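Local coordinates for beta sliding clamp (Caulobacter crescentus, PDB 5WCE), which probably forms, as a head-to-tail dimer, a ring around DNA that tethers DNA polymerases and other proteins and makes them processive, at residues G175-R180 and M194-G199. Numbering follows the deposited sequence.
Sequences GETKLR and MPAPEG
L179 and M194 grip each other by their main chains: M194 N donates to L179 O at 3.0 Å, and a weak return bond runs from L179 N to M194 O. Their side chains, apolar and so suited to a face that helix 140-148 covers, lie alongside one another, L179 CB 3.9 Å from M194 CG. With CG anti to the backbone N (chi1 -180°), L179 also brings CD2 within 3.9 Å of P197 CD, the two side chains crossing at about a right angle. Two residues along each strand, past the K178-P195 pair, A196 N gives its hydrogen to T177 O at 2.8 Å; a small alanine suits this place, where the chain leaves the strand, because its CB sits close to that same oxygen while meeting T177 CG2. This is the open end of the hairpin of strands 176-184 and 188-195 in the clamp's central domain, where the second strand ends at P195, whose ring nitrogen has no hydrogen to donate. Over P195 lies the extended E176, its carboxylate OE2 3.6 Å from P195 CB; an alanine here would probably leave this side of the proline ring less covered. Behind the L179–M194 pair, L146 touches both side chains, while V201 backs T177 and A196.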
ATOM      1  N   GLY A 175       8.291  19.361 -40.940  1.00 62.83           N
ATOM      2  CA  GLY A 175       8.169  20.812 -41.181  1.00 62.81           C
ATOM      3  C   GLY A 175       8.155  21.654 -39.896  1.00 61.12           C
ATOM      4  O   GLY A 175       7.729  22.816 -39.913  1.00 62.77           O
ATOM      5  N   GLU A 176       8.589  21.054 -38.798  1.00 57.17           N
ATOM      6  CA  GLU A 176       8.396  21.615 -37.481  1.00 54.57           C
ATOM      7  C   GLU A 176       9.564  21.085 -36.650  1.00 48.85           C
ATOM      8  O   GLU A 176       9.980  19.935 -36.782  1.00 45.50           O
ATOM      9  CB  GLU A 176       7.061  21.080 -36.915  1.00 56.57           C
ATOM     10  CG  GLU A 176       6.309  22.114 -36.074  1.00 59.14           C
ATOM     11  CD  GLU A 176       5.106  21.535 -35.326  1.00 58.97           C
ATOM     12  OE1 GLU A 176       5.140  20.335 -34.932  1.00 57.58           O
ATOM     13  OE2 GLU A 176       4.121  22.299 -35.134  1.00 60.72           O
ATOM     14  N   THR A 177      10.004  21.882 -35.689  1.00 44.19           N
ATOM     15  CA  THR A 177      10.832  21.342 -34.619  1.00 40.07           C
ATOM     16  C   THR A 177       9.935  20.784 -33.484  1.00 36.71           C
ATOM     17  O   THR A 177       9.004  21.430 -33.049  1.00 35.71           O
ATOM     18  CB  THR A 177      11.815  22.410 -34.114  1.00 41.11           C
ATOM     19  OG1 THR A 177      12.684  22.768 -35.198  1.00 42.48           O
ATOM     20  CG2 THR A 177      12.639  21.872 -32.968  1.00 38.88           C
ATOM     21  N   LYS A 178      10.237  19.590 -33.027  1.00 34.21           N
ATOM     22  CA  LYS A 178       9.534  18.971 -31.906  1.00 32.97           C
ATOM     23  C   LYS A 178      10.406  18.920 -30.660  1.00 29.89           C
ATOM     24  O   LYS A 178      11.560  18.626 -30.764  1.00 29.75           O
ATOM     25  CB  LYS A 178       9.112  17.579 -32.324  1.00 34.14           C
ATOM     26  CG  LYS A 178       7.964  17.710 -33.319  1.00 36.30           C
ATOM     27  CD  LYS A 178       8.035  16.686 -34.385  1.00 38.10           C
ATOM     28  CE  LYS A 178       6.828  16.865 -35.295  1.00 40.16           C
ATOM     29  NZ  LYS A 178       6.681  15.613 -36.039  1.00 43.60           N
ATOM     30  N   LEU A 179       9.830  19.226 -29.506  1.00 28.88           N
ATOM     31  CA  LEU A 179      10.420  18.854 -28.211  1.00 27.28           C
ATOM     32  C   LEU A 179      10.026  17.385 -27.924  1.00 25.56           C
ATOM     33  O   LEU A 179       8.834  17.084 -27.842  1.00 23.77           O
ATOM     34  CB  LEU A 179       9.921  19.780 -27.112  1.00 27.72           C
ATOM     35  CG  LEU A 179      10.441  19.549 -25.687  1.00 26.78           C
ATOM     36  CD1 LEU A 179      11.934  19.722 -25.643  1.00 27.06           C
ATOM     37  CD2 LEU A 179       9.796  20.502 -24.700  1.00 27.00           C
ATOM     38  N   ARG A 180      11.034  16.516 -27.753  1.00 23.57           N
ATOM     39  CA  ARG A 180      10.846  15.076 -27.701  1.00 23.27           C
ATOM     40  C   ARG A 180      11.461  14.489 -26.421  1.00 21.17           C
ATOM     41  O   ARG A 180      12.522  14.929 -25.969  1.00 21.55           O
ATOM     42  CB  ARG A 180      11.489  14.415 -28.946  1.00 24.00           C
ATOM     43  CG  ARG A 180      11.371  12.881 -28.985  1.00 24.85           C
ATOM     44  CD  ARG A 180      12.047  12.328 -30.226  1.00 26.95           C
ATOM     45  NE  ARG A 180      11.243  12.555 -31.415  1.00 28.46           N
ATOM     46  CZ  ARG A 180      11.563  12.121 -32.648  1.00 31.99           C
ATOM     47  NH1 ARG A 180      12.708  11.460 -32.884  1.00 32.54           N
ATOM     48  NH2 ARG A 180      10.739  12.362 -33.670  1.00 32.92           N
ATOM     49  N   MET A 194       6.059  16.901 -28.828  1.00 25.74           N
ATOM     50  CA  MET A 194       5.143  18.030 -28.997  1.00 26.71           C
ATOM     51  C   MET A 194       5.804  19.067 -29.881  1.00 28.05           C
ATOM     52  O   MET A 194       7.021  19.027 -30.046  1.00 27.14           O
ATOM     53  CB  MET A 194       4.825  18.661 -27.649  1.00 26.56           C
ATOM     54  CG  MET A 194       6.080  19.255 -26.925  1.00 26.56           C
ATOM     55  SD  MET A 194       5.753  19.948 -25.292  1.00 28.05           S
ATOM     56  CE  MET A 194       4.928  21.433 -25.862  1.00 30.03           C
ATOM     57  N   PRO A 195       5.014  20.004 -30.453  1.00 29.87           N
ATOM     58  CA  PRO A 195       5.648  21.133 -31.140  1.00 31.56           C
ATOM     59  C   PRO A 195       6.564  21.872 -30.168  1.00 31.17           C
ATOM     60  O   PRO A 195       6.180  22.113 -29.029  1.00 30.22           O
ATOM     61  CB  PRO A 195       4.471  22.023 -31.585  1.00 33.24           C
ATOM     62  CG  PRO A 195       3.265  21.127 -31.543  1.00 33.13           C
ATOM     63  CD  PRO A 195       3.543  20.079 -30.494  1.00 30.59           C
ATOM     64  N   ALA A 196       7.767  22.220 -30.624  1.00 31.86           N
ATOM     65  CA  ALA A 196       8.757  22.826 -29.732  1.00 31.80           C
ATOM     66  C   ALA A 196       8.266  24.189 -29.279  1.00 33.05           C
ATOM     67  O   ALA A 196       7.966  25.038 -30.115  1.00 32.95           O
ATOM     68  CB  ALA A 196      10.109  22.930 -30.417  1.00 31.86           C
ATOM     69  N   PRO A 197       8.153  24.406 -27.949  1.00 33.79           N
ATOM     70  CA  PRO A 197       7.833  25.746 -27.449  1.00 35.44           C
ATOM     71  C   PRO A 197       8.800  26.790 -27.966  1.00 39.09           C
ATOM     72  O   PRO A 197       9.951  26.471 -28.336  1.00 37.16           O
ATOM     73  CB  PRO A 197       7.979  25.629 -25.924  1.00 34.79           C
ATOM     74  CG  PRO A 197       7.930  24.189 -25.635  1.00 33.37           C
ATOM     75  CD  PRO A 197       8.406  23.454 -26.861  1.00 33.12           C
ATOM     76  N   GLU A 198       8.343  28.033 -28.042  1.00 42.83           N
ATOM     77  CA  GLU A 198       9.217  29.135 -28.404  1.00 47.27           C
ATOM     78  C   GLU A 198      10.386  29.174 -27.408  1.00 44.63           C
ATOM     79  O   GLU A 198      10.155  29.130 -26.203  1.00 44.13           O
ATOM     80  CB  GLU A 198       8.428  30.446 -28.398  1.00 51.31           C
ATOM     81  CG  GLU A 198       9.239  31.643 -28.829  1.00 55.92           C
ATOM     82  CD  GLU A 198       8.428  32.920 -28.804  1.00 59.90           C
ATOM     83  OE1 GLU A 198       7.906  33.283 -29.889  1.00 64.05           O
ATOM     84  OE2 GLU A 198       8.352  33.567 -27.714  1.00 62.09           O
ATOM     85  N   GLY A 199      11.613  29.197 -27.936  1.00 44.33           N
ATOM     86  CA  GLY A 199      12.822  29.174 -27.115  1.00 42.91           C
ATOM     87  C   GLY A 199      13.447  27.809 -26.847  1.00 40.75           C
ATOM     88  O   GLY A 199      14.573  27.715 -26.394  1.00 40.41           O
TER